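Local coordinates for reticulocyte binding protein (Streptococcus agalactiae COH1, PDB 3FAW) that probably hydrolyses alpha-1,6 linkages in pullulan and related alpha-glucans, as a secreted pullulanase held on the streptococcal cell wall, at residues 264-269 against 708-713; 484-489 against 514-519; 502-507 against 555-560; 509-514 against 563-568. All coordinates share one frame; numbering follows the deposited sequence. Where two conformers were deposited one is given.

Contact 1 (264-269 against 708-713); sequences GRQDAV and RKLSKA
Asp-267 and Arg-708 form the charged pair of this contact. Arg-708 NE gives its hydrogen to Asp-267 OD1 at 3.2 Å, with an angle of 168° at the hydrogen. OD1 sits at the edge of the guanidinium, in its plane. The donor, in contrast, comes from above the carboxylate plane, and the two planes are 72° apart. This is a single bond of the salt bridge, not a flat two-bond fork. Asp-267 OD2 is also held by the backbone N of Lys-263.

Three waters add polar links. Water 1 gives hydrogens to Asp-267 OD1 (2.6 Å) and Arg-708 O (2.7 Å) and accepts one from Gln-266 NE2. Water 2 joins Gln-266 OE1 to Leu-710 O. Water 3 joins Asp-267 OD2 to Arg-708 NH2, the latter bond weak.

Packing is by Gln-266. Gln-266 CG rests 3.7 Å from Arg-708 O; the bend beyond it, at chi2 (-78°), turns NE2 toward Leu-710 CG at 4.1 Å. Gln-266 O lies 3.6 Å from Arg-708 CG.

The contact ties the 3-10 turn before the first barrel strand, 269-273, to the loop that leads into helix 712-718. One direct bond and three bridging waters make the joint mainly polar and hydrated.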
loop_
_atom_site.group_PDB
_atom_site.type_symbol
_atom_site.label_atom_id
_atom_site.label_comp_id
_atom_site.label_asym_id
_atom_site.label_seq_id
_atom_site.Cartn_x
_atom_site.Cartn_y
_atom_site.Cartn_z
ATOM N N GLY A 264 -16.314 -13.196 3.161
ATOM C CA GLY A 264 -16.319 -11.817 2.685
ATOM C C GLY A 264 -15.284 -10.944 3.365
ATOM O O GLY A 264 -14.669 -11.341 4.347
ATOM N N ARG A 265 -15.108 -9.742 2.829
ATOM C CA ARG A 265 -14.101 -8.793 3.327
ATOM C C ARG A 265 -14.281 -8.416 4.813
ATOM O O ARG A 265 -13.309 -8.112 5.498
ATOM C CB ARG A 265 -14.057 -7.541 2.433
ATOM C CG ARG A 265 -15.389 -6.813 2.276
ATOM C CD ARG A 265 -15.335 -5.767 1.164
ATOM N NE ARG A 265 -16.607 -5.051 1.057
ATOM C CZ ARG A 265 -16.768 -3.832 0.542
ATOM N NH1 ARG A 265 -15.735 -3.146 0.064
ATOM N NH2 ARG A 265 -17.983 -3.285 0.517
ATOM N N GLN A 266 -15.516 -8.470 5.310
ATOM C CA GLN A 266 -15.806 -8.220 6.727
ATOM C C GLN A 266 -15.301 -9.326 7.679
ATOM O O GLN A 266 -15.227 -9.112 8.888
ATOM C CB GLN A 266 -17.312 -7.966 6.936
ATOM C CG GLN A 266 -18.235 -9.205 6.865
ATOM C CD GLN A 266 -18.533 -9.684 5.445
ATOM O OE1 GLN A 266 -18.345 -8.956 4.469
ATOM N NE2 GLN A 266 -19.012 -10.919 5.334
ATOM N N ASP A 267 -14.964 -10.498 7.137
ATOM C CA ASP A 267 -14.399 -11.600 7.931
ATOM C C ASP A 267 -12.866 -11.551 8.041
ATOM O O ASP A 267 -12.273 -12.332 8.790
ATOM C CB ASP A 267 -14.807 -12.955 7.338
ATOM C CG ASP A 267 -16.294 -13.237 7.470
ATOM O OD1 ASP A 267 -16.983 -12.524 8.220
ATOM O OD2 ASP A 267 -16.772 -14.185 6.819
ATOM N N ALA A 268 -12.233 -10.646 7.298
ATOM C CA ALA A 268 -10.774 -10.539 7.294
ATOM C C ALA A 268 -10.231 -9.907 8.577
ATOM O O ALA A 268 -10.765 -8.907 9.068
ATOM C CB ALA A 268 -10.298 -9.746 6.078
ATOM N N VAL A 269 -9.173 -10.512 9.114
ATOM C CA VAL A 269 -8.383 -9.915 10.189
ATOM C C VAL A 269 -6.946 -9.817 9.685
ATOM O O VAL A 269 -6.218 -10.807 9.663
ATOM C CB VAL A 269 -8.459 -10.745 11.482
ATOM C CG1 VAL A 269 -7.656 -10.086 12.592
ATOM C CG2 VAL A 269 -9.914 -10.930 11.900
ATOM N N ARG A 708 -19.227 -9.131 12.859
ATOM C CA ARG A 708 -18.890 -9.240 11.436
ATOM C C ARG A 708 -20.147 -9.271 10.568
ATOM O O ARG A 708 -20.305 -10.166 9.731
ATOM C CB ARG A 708 -18.096 -10.522 11.187
ATOM C CG ARG A 708 -16.720 -10.583 11.831
ATOM C CD ARG A 708 -16.452 -11.965 12.373
ATOM N NE ARG A 708 -16.779 -12.995 11.392
ATOM C CZ ARG A 708 -17.107 -14.252 11.679
ATOM N NH1 ARG A 708 -17.160 -14.683 12.932
ATOM N NH2 ARG A 708 -17.382 -15.088 10.694
ATOM N N LYS A 709 -21.032 -8.296 10.765
ATOM C CA LYS A 709 -22.290 -8.230 10.012
ATOM C C LYS A 709 -22.073 -7.783 8.564
ATOM O O LYS A 709 -21.092 -7.105 8.246
ATOM C CB LYS A 709 -23.294 -7.307 10.706
ATOM C CG LYS A 709 -23.812 -7.869 12.011
ATOM C CD LYS A 709 -24.554 -6.825 12.828
ATOM C CE LYS A 709 -24.914 -7.368 14.203
ATOM N NZ LYS A 709 -25.664 -8.650 14.116
ATOM N N LEU A 710 -23.008 -8.166 7.699
ATOM C CA LEU A 710 -22.855 -7.984 6.257
ATOM C C LEU A 710 -23.339 -6.615 5.787
ATOM O O LEU A 710 -22.717 -6.005 4.920
ATOM C CB LEU A 710 -23.593 -9.086 5.493
ATOM C CG LEU A 710 -23.111 -10.523 5.723
ATOM C CD1 LEU A 710 -23.567 -11.046 7.080
ATOM C CD2 LEU A 710 -23.608 -11.443 4.616
ATOM N N SER A 711 -24.440 -6.134 6.364
ATOM C CA SER A 711 -25.072 -4.900 5.894
ATOM C C SER A 711 -25.162 -3.822 6.970
ATOM O O SER A 711 -25.177 -4.120 8.165
ATOM C CB SER A 711 -26.475 -5.201 5.357
ATOM O OG SER A 711 -27.360 -5.585 6.398
ATOM N N LYS A 712 -25.214 -2.570 6.518
ATOM C CA LYS A 712 -25.528 -1.430 7.377
ATOM C C LYS A 712 -26.936 -1.567 7.957
ATOM O O LYS A 712 -27.172 -1.221 9.115
ATOM C CB LYS A 712 -25.415 -0.119 6.584
ATOM C CG LYS A 712 -26.000 1.110 7.280
ATOM C CD LYS A 712 -25.500 2.400 6.649
ATOM C CE LYS A 712 -26.402 3.580 6.982
ATOM N NZ LYS A 712 -26.588 3.751 8.447
ATOM N N ALA A 713 -27.857 -2.079 7.144
ATOM C CA ALA A 713 -29.254 -2.263 7.543
ATOM C C ALA A 713 -29.383 -3.075 8.829
ATOM O O ALA A 713 -30.082 -2.663 9.756
ATOM C CB ALA A 713 -30.042 -2.929 6.415
HETATM O O HOH W 1 -19.587 -12.200 8.168
HETATM O O HOH W 2 -19.809 -6.137 4.385
HETATM O O HOH W 3 -18.418 -15.934 8.030
#

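Contact 2 (484-489 against 514-519); sequences IGEGWR and GVFSDD
The indole of Trp-488 packs against Phe-516 and Asp-518. One face of the indole carries Glu-486 CB and water 4, both offset toward the rim. The Asp-518 side chain runs antiparallel to that of Trp-488, with its CG 3.5 Å from Trp-488 CZ3 and the carboxylate plane turned 51° from the indole. Trp-488 CH2 meets Phe-516 CB at 4.0 Å. At the edge of the Phe-516 ring, near its plane, lie Glu-486 N and Gly-485 O, the latter 3.6 Å from Phe-516 CD2. Tyr-569 and Phe-616 make edge-to-face contacts with the same ring.

These residues lie at the C-terminal ends of the fifth and sixth strands of a closed, eight-stranded parallel TIM barrel. In alpha-amylase family enzymes this end of the barrel carries the active site.

The strands 482-485 and 513-516 are neighbours. Gly-485 N bonds to Gly-514 O at 3.0 Å. Phe-516 N returns a weak bond to Gly-485 O at 3.4 Å. Ile-484 has CG1 between its backbone N and carbonyl carbon (chi1 67°) and an extended chi2, which carries CD1 to 4.0 Å from Phe-516 CZ.

Polar ends have further partners. Trp-488 NE1 makes a weak bond to Glu-486 OE2, and Glu-486 OE1 takes one from Met-458 N. Asp-518 OD1 accepts from Asn-557 and Gln-504. Past the strand ends water 4 takes over the link: it accepts from Gly-487 N at 2.8 Å and donates to Phe-516 O at 2.8 Å.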
loop_
_atom_site.group_PDB
_atom_site.type_symbol
_atom_site.label_atom_id
_atom_site.label_comp_id
_atom_site.label_asym_id
_atom_site.label_seq_id
_atom_site.Cartn_x
_atom_site.Cartn_y
_atom_site.Cartn_z
ATOM N N ILE A 484 -7.884 -3.556 -0.340
ATOM C CA ILE A 484 -7.995 -2.378 0.508
ATOM C C ILE A 484 -6.973 -1.330 0.055
ATOM O O ILE A 484 -6.094 -1.620 -0.756
ATOM C CB ILE A 484 -7.783 -2.728 2.001
ATOM C CG1 ILE A 484 -6.338 -3.166 2.258
ATOM C CG2 ILE A 484 -8.738 -3.838 2.436
ATOM C CD1 ILE A 484 -6.023 -3.430 3.710
ATOM N N GLY A 485 -7.089 -0.113 0.570
ATOM C CA GLY A 485 -6.104 0.920 0.261
ATOM C C GLY A 485 -6.273 2.201 1.039
ATOM O O GLY A 485 -7.319 2.447 1.634
ATOM N N GLU A 486 -5.226 3.021 1.031
ATOM C CA GLU A 486 -5.303 4.363 1.585
ATOM C C GLU A 486 -6.138 5.243 0.665
ATOM O O GLU A 486 -5.676 5.641 -0.402
ATOM C CB GLU A 486 -3.915 4.975 1.723
ATOM C CG GLU A 486 -3.030 4.311 2.749
ATOM C CD GLU A 486 -1.663 4.953 2.803
ATOM O OE1 GLU A 486 -1.031 5.110 1.727
ATOM O OE2 GLU A 486 -1.226 5.306 3.920
ATOM N N GLY A 487 -7.361 5.550 1.091
ATOM C CA GLY A 487 -8.258 6.398 0.317
ATOM C C GLY A 487 -8.192 7.867 0.689
ATOM O O GLY A 487 -9.223 8.537 0.740
ATOM N N TRP A 488 -6.988 8.382 0.941
ATOM C CA TRP A 488 -6.831 9.797 1.280
ATOM C C TRP A 488 -7.163 10.635 0.047
ATOM O O TRP A 488 -6.914 10.214 -1.080
ATOM C CB TRP A 488 -5.414 10.129 1.777
ATOM C CG TRP A 488 -4.817 9.158 2.768
ATOM C CD1 TRP A 488 -3.538 8.679 2.761
ATOM C CD2 TRP A 488 -5.467 8.543 3.893
ATOM N NE1 TRP A 488 -3.346 7.818 3.808
ATOM C CE2 TRP A 488 -4.511 7.711 4.519
ATOM C CE3 TRP A 488 -6.756 8.616 4.435
ATOM C CZ2 TRP A 488 -4.802 6.959 5.662
ATOM C CZ3 TRP A 488 -7.047 7.863 5.570
ATOM C CH2 TRP A 488 -6.073 7.044 6.168
ATOM N N ARG A 489 -7.735 11.815 0.265
ATOM C CA ARG A 489 -8.098 12.715 -0.834
ATOM C C ARG A 489 -6.868 13.446 -1.361
ATOM O O ARG A 489 -6.591 14.588 -0.982
ATOM C CB ARG A 489 -9.169 13.705 -0.377
ATOM C CG ARG A 489 -10.463 13.030 0.022
ATOM C CD ARG A 489 -11.439 13.989 0.671
ATOM N NE ARG A 489 -12.604 13.268 1.180
ATOM C CZ ARG A 489 -12.680 12.669 2.368
ATOM N NH1 ARG A 489 -11.667 12.703 3.231
ATOM N NH2 ARG A 489 -13.793 12.037 2.707
ATOM N N GLY A 514 -12.078 -1.657 0.099
ATOM C CA GLY A 514 -12.266 -0.955 1.380
ATOM C C GLY A 514 -11.140 0.026 1.677
ATOM O O GLY A 514 -10.015 -0.159 1.221
ATOM N N VAL A 515 -11.436 1.079 2.436
ATOM C CA VAL A 515 -10.431 2.096 2.759
ATOM C C VAL A 515 -10.203 2.231 4.263
ATOM O O VAL A 515 -11.111 2.004 5.070
ATOM C CB VAL A 515 -10.803 3.488 2.194
ATOM C CG1 VAL A 515 -10.898 3.439 0.666
ATOM C CG2 VAL A 515 -12.097 3.997 2.822
ATOM N N PHE A 516 -8.982 2.618 4.625
ATOM C CA PHE A 516 -8.620 2.849 6.021
ATOM C C PHE A 516 -9.461 3.957 6.639
ATOM O O PHE A 516 -9.676 4.996 6.020
ATOM C CB PHE A 516 -7.128 3.181 6.148
ATOM C CG PHE A 516 -6.241 1.983 6.012
ATOM C CD1 PHE A 516 -5.942 1.201 7.119
ATOM C CD2 PHE A 516 -5.732 1.613 4.772
ATOM C CE1 PHE A 516 -5.131 0.082 6.999
ATOM C CE2 PHE A 516 -4.926 0.492 4.642
ATOM C CZ PHE A 516 -4.626 -0.274 5.757
ATOM N N SER A 517 -9.935 3.714 7.856
ATOM C CA SER A 517 -10.720 4.693 8.593
ATOM C C SER A 517 -9.840 5.528 9.523
ATOM O O SER A 517 -9.574 5.144 10.664
ATOM C CB SER A 517 -11.830 4.008 9.389
ATOM O OG SER A 517 -12.629 4.964 10.065
ATOM N N ASP A 518 -9.397 6.681 9.028
ATOM C CA ASP A 518 -8.635 7.622 9.854
ATOM C C ASP A 518 -9.474 8.228 10.992
ATOM O O ASP A 518 -8.923 8.661 12.005
ATOM C CB ASP A 518 -7.967 8.722 9.005
ATOM C CG ASP A 518 -8.926 9.428 8.051
ATOM O OD1 ASP A 518 -9.980 8.866 7.689
ATOM O OD2 ASP A 518 -8.600 10.557 7.633
ATOM N N ASP A 519 -10.797 8.232 10.830
ATOM C CA ASP A 519 -11.714 8.762 11.841
ATOM C C ASP A 519 -11.698 7.950 13.141
ATOM O O ASP A 519 -11.621 8.522 14.228
ATOM C CB ASP A 519 -13.142 8.820 11.288
ATOM C CG ASP A 519 -14.024 9.806 12.033
ATOM O OD1 ASP A 519 -13.536 10.900 12.375
ATOM O OD2 ASP A 519 -15.215 9.500 12.251
HETATM O O HOH W 4 -8.248 5.702 3.716
#

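Contact 3 (502-507 against 555-560); sequences ADQDWM and PGNFEA. With CA (calcium ion), chain E.
Two loops on the way into barrel strands meet here: Gln-504 and Met-507, ahead of strand 513-516, pack on Phe-558, ahead of strand 566-568. Gln-504 crosses the Phe-558 side chain at about a right angle. Its CD is 3.4 Å from Phe-558 CD2, and the amide is tilted 31° from the ring. The amide is fixed by bonds from NE2 to Asp-518 OD1 and Phe-516 O. Gln-504 O approaches Phe-558 CD1 at 3.4 Å. Met-507 CG touches Phe-558 CE1 at 3.7 Å; beyond CG the chain bends and the sulfur turns from the ring. One face of the Phe-558 ring carries Pro-555 CG.

Segment 502-507 begins with an Asx turn, in which Asp-503 OD1 accepts from Asp-505 N at 3.0 Å. It ends at a calcium site. Met-507 O binds the calcium ion at 2.2 Å, and Thr-510, Asp-511, Asp-561, Asp-565 and water 7 complete the shell.

Two waters bridge the segments. Water 5 donates to two backbone oxygens, Gln-504 O and Glu-559 O, each at 2.7 Å. Water 6 donates to the side chain of Asp-505 at OD1, whose partner carboxylate oxygen OD2 pairs with Arg-489, and accepts from Glu-559 N at 3.0 Å.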
loop_
_atom_site.group_PDB
_atom_site.type_symbol
_atom_site.label_atom_id
_atom_site.label_comp_id
_atom_site.label_asym_id
_atom_site.label_seq_id
_atom_site.Cartn_x
_atom_site.Cartn_y
_atom_site.Cartn_z
ATOM N N ALA A 502 -10.194 7.134 -6.694
ATOM C CA ALA A 502 -10.408 5.946 -5.871
ATOM C C ALA A 502 -10.051 6.229 -4.405
ATOM O O ALA A 502 -9.089 5.678 -3.860
ATOM C CB ALA A 502 -9.572 4.792 -6.411
ATOM N N ASP A 503 -10.839 7.095 -3.776
ATOM C CA ASP A 503 -10.572 7.546 -2.412
ATOM C C ASP A 503 -11.781 7.253 -1.514
ATOM O O ASP A 503 -12.625 6.429 -1.865
ATOM C CB ASP A 503 -10.172 9.034 -2.426
ATOM C CG ASP A 503 -11.293 9.955 -2.891
ATOM O OD1 ASP A 503 -12.475 9.549 -2.886
ATOM O OD2 ASP A 503 -10.979 11.109 -3.255
ATOM N N GLN A 504 -11.862 7.915 -0.364
ATOM C CA GLN A 504 -12.922 7.651 0.623
ATOM C C GLN A 504 -14.332 8.003 0.144
ATOM O O GLN A 504 -15.305 7.379 0.570
ATOM C CB GLN A 504 -12.616 8.383 1.941
ATOM C CG GLN A 504 -11.640 7.640 2.852
ATOM C CD GLN A 504 -11.235 8.445 4.077
ATOM O OE1 GLN A 504 -11.335 9.674 4.096
ATOM N NE2 GLN A 504 -10.765 7.750 5.108
ATOM N N ASP A 505 -14.441 8.990 -0.744
ATOM C CA ASP A 505 -15.741 9.382 -1.316
ATOM C C ASP A 505 -16.252 8.416 -2.386
ATOM O O ASP A 505 -17.419 8.465 -2.762
ATOM C CB ASP A 505 -15.659 10.799 -1.884
ATOM C CG ASP A 505 -15.354 11.829 -0.817
ATOM O OD1 ASP A 505 -15.851 11.666 0.320
ATOM O OD2 ASP A 505 -14.621 12.794 -1.109
ATOM N N TRP A 506 -15.370 7.544 -2.867
ATOM C CA TRP A 506 -15.724 6.463 -3.794
ATOM C C TRP A 506 -16.526 5.345 -3.113
ATOM O O TRP A 506 -17.227 4.583 -3.782
ATOM C CB TRP A 506 -14.434 5.899 -4.406
ATOM C CG TRP A 506 -14.584 4.756 -5.362
ATOM C CD1 TRP A 506 -15.570 4.569 -6.292
ATOM C CD2 TRP A 506 -13.677 3.660 -5.519
ATOM N NE1 TRP A 506 -15.347 3.407 -6.991
ATOM C CE2 TRP A 506 -14.187 2.835 -6.541
ATOM C CE3 TRP A 506 -12.489 3.287 -4.879
ATOM C CZ2 TRP A 506 -13.549 1.660 -6.938
ATOM C CZ3 TRP A 506 -11.857 2.123 -5.278
ATOM C CH2 TRP A 506 -12.389 1.324 -6.297
ATOM N N MET A 507 -16.434 5.259 -1.787
ATOM C CA MET A 507 -17.061 4.165 -1.038
ATOM C C MET A 507 -18.590 4.147 -1.145
ATOM O O MET A 507 -19.191 3.082 -1.092
ATOM C CB MET A 507 -16.632 4.197 0.438
ATOM C CG MET A 507 -15.148 3.913 0.690
ATOM S SD MET A 507 -14.539 2.327 0.062
ATOM C CE MET A 507 -14.054 2.828 -1.591
ATOM N N PRO A 555 -17.982 5.856 9.771
ATOM C CA PRO A 555 -17.131 7.009 10.079
ATOM C C PRO A 555 -17.768 8.347 9.726
ATOM O O PRO A 555 -18.570 8.426 8.805
ATOM C CB PRO A 555 -15.882 6.768 9.216
ATOM C CG PRO A 555 -16.323 5.815 8.160
ATOM C CD PRO A 555 -17.321 4.939 8.824
ATOM N N GLY A 556 -17.391 9.386 10.461
ATOM C CA GLY A 556 -17.956 10.719 10.283
ATOM C C GLY A 556 -17.355 11.542 9.158
ATOM O O GLY A 556 -17.904 12.590 8.812
ATOM N N ASN A 557 -16.240 11.086 8.582
ATOM C CA ASN A 557 -15.546 11.854 7.536
ATOM C C ASN A 557 -15.750 11.336 6.101
ATOM O O ASN A 557 -15.285 11.961 5.151
ATOM C CB ASN A 557 -14.050 11.994 7.852
ATOM C CG ASN A 557 -13.311 10.672 7.834
ATOM O OD1 ASN A 557 -13.912 9.601 7.952
ATOM N ND2 ASN A 557 -11.994 10.741 7.691
ATOM N N PHE A 558 -16.421 10.197 5.949
ATOM C CA PHE A 558 -16.897 9.755 4.635
ATOM C C PHE A 558 -18.097 8.832 4.781
ATOM O O PHE A 558 -18.280 8.211 5.831
ATOM C CB PHE A 558 -15.780 9.091 3.806
ATOM C CG PHE A 558 -15.405 7.687 4.244
ATOM C CD1 PHE A 558 -16.089 6.579 3.750
ATOM C CD2 PHE A 558 -14.327 7.474 5.094
ATOM C CE1 PHE A 558 -15.731 5.285 4.129
ATOM C CE2 PHE A 558 -13.953 6.182 5.476
ATOM C CZ PHE A 558 -14.658 5.086 4.993
ATOM N N GLU A 559 -18.909 8.755 3.728
ATOM C CA GLU A 559 -20.100 7.904 3.727
ATOM C C GLU A 559 -19.753 6.465 3.352
ATOM O O GLU A 559 -19.368 6.187 2.215
ATOM C CB GLU A 559 -21.155 8.456 2.756
ATOM C CG GLU A 559 -22.492 7.700 2.745
ATOM C CD GLU A 559 -23.215 7.724 4.086
ATOM O OE1 GLU A 559 -23.021 8.683 4.864
ATOM O OE2 GLU A 559 -23.987 6.779 4.356
ATOM N N ALA A 560 -19.892 5.556 4.317
ATOM C CA ALA A 560 -19.781 4.124 4.060
ATOM C C ALA A 560 -21.178 3.502 4.065
ATOM O O ALA A 560 -21.791 3.359 5.124
ATOM C CB ALA A 560 -18.903 3.469 5.112
HETATM CA CA CA E . -19.942 1.052 -0.613
HETATM O O HOH W 5 -18.005 7.572 0.347
HETATM O O HOH W 6 -18.306 10.349 1.248
HETATM O O HOH W 7 -21.484 1.411 -2.426
#

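Contact 4 (509-514 against 563-568); sequences STDTVG and PGDVVQ. With CA (calcium ion), chain E.
This is a metal-bridged contact: Thr-510 and Asp-511 share a calcium ion with Asp-565. It sits where two neighbouring strands of the TIM barrel, 513-516 and 566-568, begin. The calcium is bound by Thr-510 O at 2.4 Å and Asp-511 OD1 at 2.3 Å. Asp-565 uses both carboxylate oxygens, OD2 at 2.4 Å and OD1 at 2.8 Å, so its grip is bidentate but uneven. Water 7 is a further ligand. Met-507 O and Asp-561 OD1 complete a shell of seven oxygen atoms.

The two carboxylates cross obliquely, their planes 46° apart. Asp-511 offers one oxygen, Asp-565 both. Asp-511 OD1 and Asp-565 OD1 come to 3.5 Å of each other. The calcium between them probably offsets their mutual repulsion. The more distant ligand oxygen, Asp-565 OD1, also accepts a bond from Arg-265 NH2, and Asp-565 OD2 accepts one from Ser-562 N. These second-shell donors probably hold the carboxylate in position. Asp-565 CG lies beside the backbone N (chi1 -64°), which points the group at the metal. Water 8 lies within bonding distance of Val-513 O and Asp-565 OD1.

Beyond the calcium site, along the strands, the backbones pair. Asp-565 and Val-567 both make backbone hydrogen bonds with Val-515. The CA atoms of Gly-514 and Asp-565 are only 4.2 Å apart, and Gly-564 O already fills the place a CB on Gly-514 would take. Gly-514 CA makes a CA-H...O contact with Asp-565 O at 3.4 Å. Farther along strand 566-568, Val-567 CG2 rests 3.8 Å from Gly-514 C.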
loop_
_atom_site.group_PDB
_atom_site.type_symbol
_atom_site.label_atom_id
_atom_site.label_comp_id
_atom_site.label_asym_id
_atom_site.label_seq_id
_atom_site.Cartn_x
_atom_site.Cartn_y
_atom_site.Cartn_z
ATOM N N SER A 509 -20.276 4.632 -3.822
ATOM C CA SER A 509 -20.641 4.223 -5.186
ATOM C C SER A 509 -19.989 2.901 -5.609
ATOM O O SER A 509 -19.980 2.560 -6.796
ATOM C CB SER A 509 -20.236 5.316 -6.182
ATOM O OG SER A 509 -20.805 6.567 -5.840
ATOM N N THR A 510 -19.436 2.160 -4.648
ATOM C CA THR A 510 -18.814 0.864 -4.931
ATOM C C THR A 510 -18.802 -0.001 -3.674
ATOM O O THR A 510 -18.720 0.520 -2.563
ATOM C CB THR A 510 -17.357 1.024 -5.463
ATOM O OG1 THR A 510 -16.835 -0.251 -5.874
ATOM C CG2 THR A 510 -16.458 1.610 -4.395
ATOM N N ASP A 511 -18.912 -1.316 -3.857
ATOM C CA ASP A 511 -18.681 -2.283 -2.780
ATOM C C ASP A 511 -17.593 -3.270 -3.224
ATOM O O ASP A 511 -17.812 -4.484 -3.256
ATOM C CB ASP A 511 -19.965 -3.049 -2.416
ATOM C CG ASP A 511 -20.994 -2.194 -1.675
ATOM O OD1 ASP A 511 -20.668 -1.087 -1.190
ATOM O OD2 ASP A 511 -22.151 -2.655 -1.560
ATOM N N THR A 512 -16.424 -2.736 -3.568
ATOM C CA THR A 512 -15.297 -3.541 -4.045
ATOM C C THR A 512 -14.098 -3.414 -3.100
ATOM O O THR A 512 -13.778 -4.346 -2.364
ATOM C CB THR A 512 -14.888 -3.127 -5.474
ATOM O OG1 THR A 512 -14.575 -1.728 -5.511
ATOM C CG2 THR A 512 -16.018 -3.413 -6.458
ATOM N N VAL A 513 -13.456 -2.250 -3.107
ATOM C CA VAL A 513 -12.255 -2.016 -2.308
ATOM C C VAL A 513 -12.604 -1.220 -1.048
ATOM O O VAL A 513 -13.343 -0.237 -1.123
ATOM C CB VAL A 513 -11.196 -1.251 -3.127
ATOM C CG1 VAL A 513 -9.950 -1.011 -2.302
ATOM C CG2 VAL A 513 -10.859 -2.014 -4.408
ATOM N N GLY A 514 -12.078 -1.657 0.099
ATOM C CA GLY A 514 -12.266 -0.955 1.380
ATOM C C GLY A 514 -11.140 0.026 1.677
ATOM O O GLY A 514 -10.015 -0.159 1.221
ATOM N N PRO A 563 -20.560 -1.991 5.629
ATOM C CA PRO A 563 -19.461 -2.117 6.599
ATOM C C PRO A 563 -18.127 -2.551 5.980
ATOM O O PRO A 563 -17.069 -2.182 6.491
ATOM C CB PRO A 563 -19.973 -3.174 7.588
ATOM C CG PRO A 563 -21.053 -3.894 6.872
ATOM C CD PRO A 563 -21.660 -2.928 5.920
ATOM N N GLY A 564 -18.187 -3.311 4.886
ATOM C CA GLY A 564 -16.999 -3.731 4.152
ATOM C C GLY A 564 -16.208 -2.608 3.488
ATOM O O GLY A 564 -15.057 -2.818 3.080
ATOM N N ASP A 565 -16.807 -1.421 3.380
ATOM C CA ASP A 565 -16.101 -0.230 2.883
ATOM C C ASP A 565 -15.011 0.266 3.830
ATOM O O ASP A 565 -14.152 1.054 3.426
ATOM C CB ASP A 565 -17.073 0.941 2.688
ATOM C CG ASP A 565 -18.114 0.681 1.629
ATOM O OD1 ASP A 565 -17.899 -0.186 0.757
ATOM O OD2 ASP A 565 -19.161 1.366 1.659
ATOM N N VAL A 566 -15.066 -0.178 5.085
ATOM C CA VAL A 566 -14.263 0.396 6.157
ATOM C C VAL A 566 -13.208 -0.579 6.681
ATOM O O VAL A 566 -13.529 -1.696 7.091
ATOM C CB VAL A 566 -15.165 0.814 7.338
ATOM C CG1 VAL A 566 -14.344 1.465 8.439
ATOM C CG2 VAL A 566 -16.258 1.754 6.860
ATOM N N VAL A 567 -11.951 -0.141 6.655
ATOM C CA VAL A 567 -10.865 -0.856 7.311
ATOM C C VAL A 567 -10.590 -0.177 8.657
ATOM O O VAL A 567 -10.101 0.954 8.698
ATOM C CB VAL A 567 -9.584 -0.865 6.453
ATOM C CG1 VAL A 567 -8.521 -1.743 7.097
ATOM C CG2 VAL A 567 -9.886 -1.341 5.031
ATOM N N GLN A 568 -10.919 -0.870 9.747
ATOM C CA GLN A 568 -10.776 -0.326 11.106
ATOM C C GLN A 568 -9.353 -0.529 11.618
ATOM O O GLN A 568 -8.856 -1.659 11.662
ATOM C CB GLN A 568 -11.746 -1.013 12.075
ATOM C CG GLN A 568 -13.219 -1.012 11.654
ATOM C CD GLN A 568 -13.927 0.312 11.912
ATOM O OE1 GLN A 568 -13.312 1.375 11.900
ATOM N NE2 GLN A 568 -15.234 0.247 12.135
HETATM CA CA CA E . -19.942 1.052 -0.613
HETATM O O HOH W 8 -15.946 -0.579 -1.443
HETATM O O HOH W 7 -21.484 1.411 -2.426
#

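Overall arrangement
Contacts 2, 3 and 4 form one cluster, their centres 8 to 9 Å apart. They alternate along the chain, so each crosses the others. Contacts 2 and 4 share Gly-514 and join three consecutive barrel strands, 482-485, 513-516 and 566-568. Contacts 3 and 4 share the calcium ion and water 7. Contact 1 encloses all three in sequence. Its centre is about 9 Å from contact 4 but 16 and 17 Å from contacts 2 and 3. Arg-265 of contact 1 reaches Asp-565 of the calcium site. The set thus links the start of the catalytic barrel, its strands five to seven and the chain leading to the C-terminal domain.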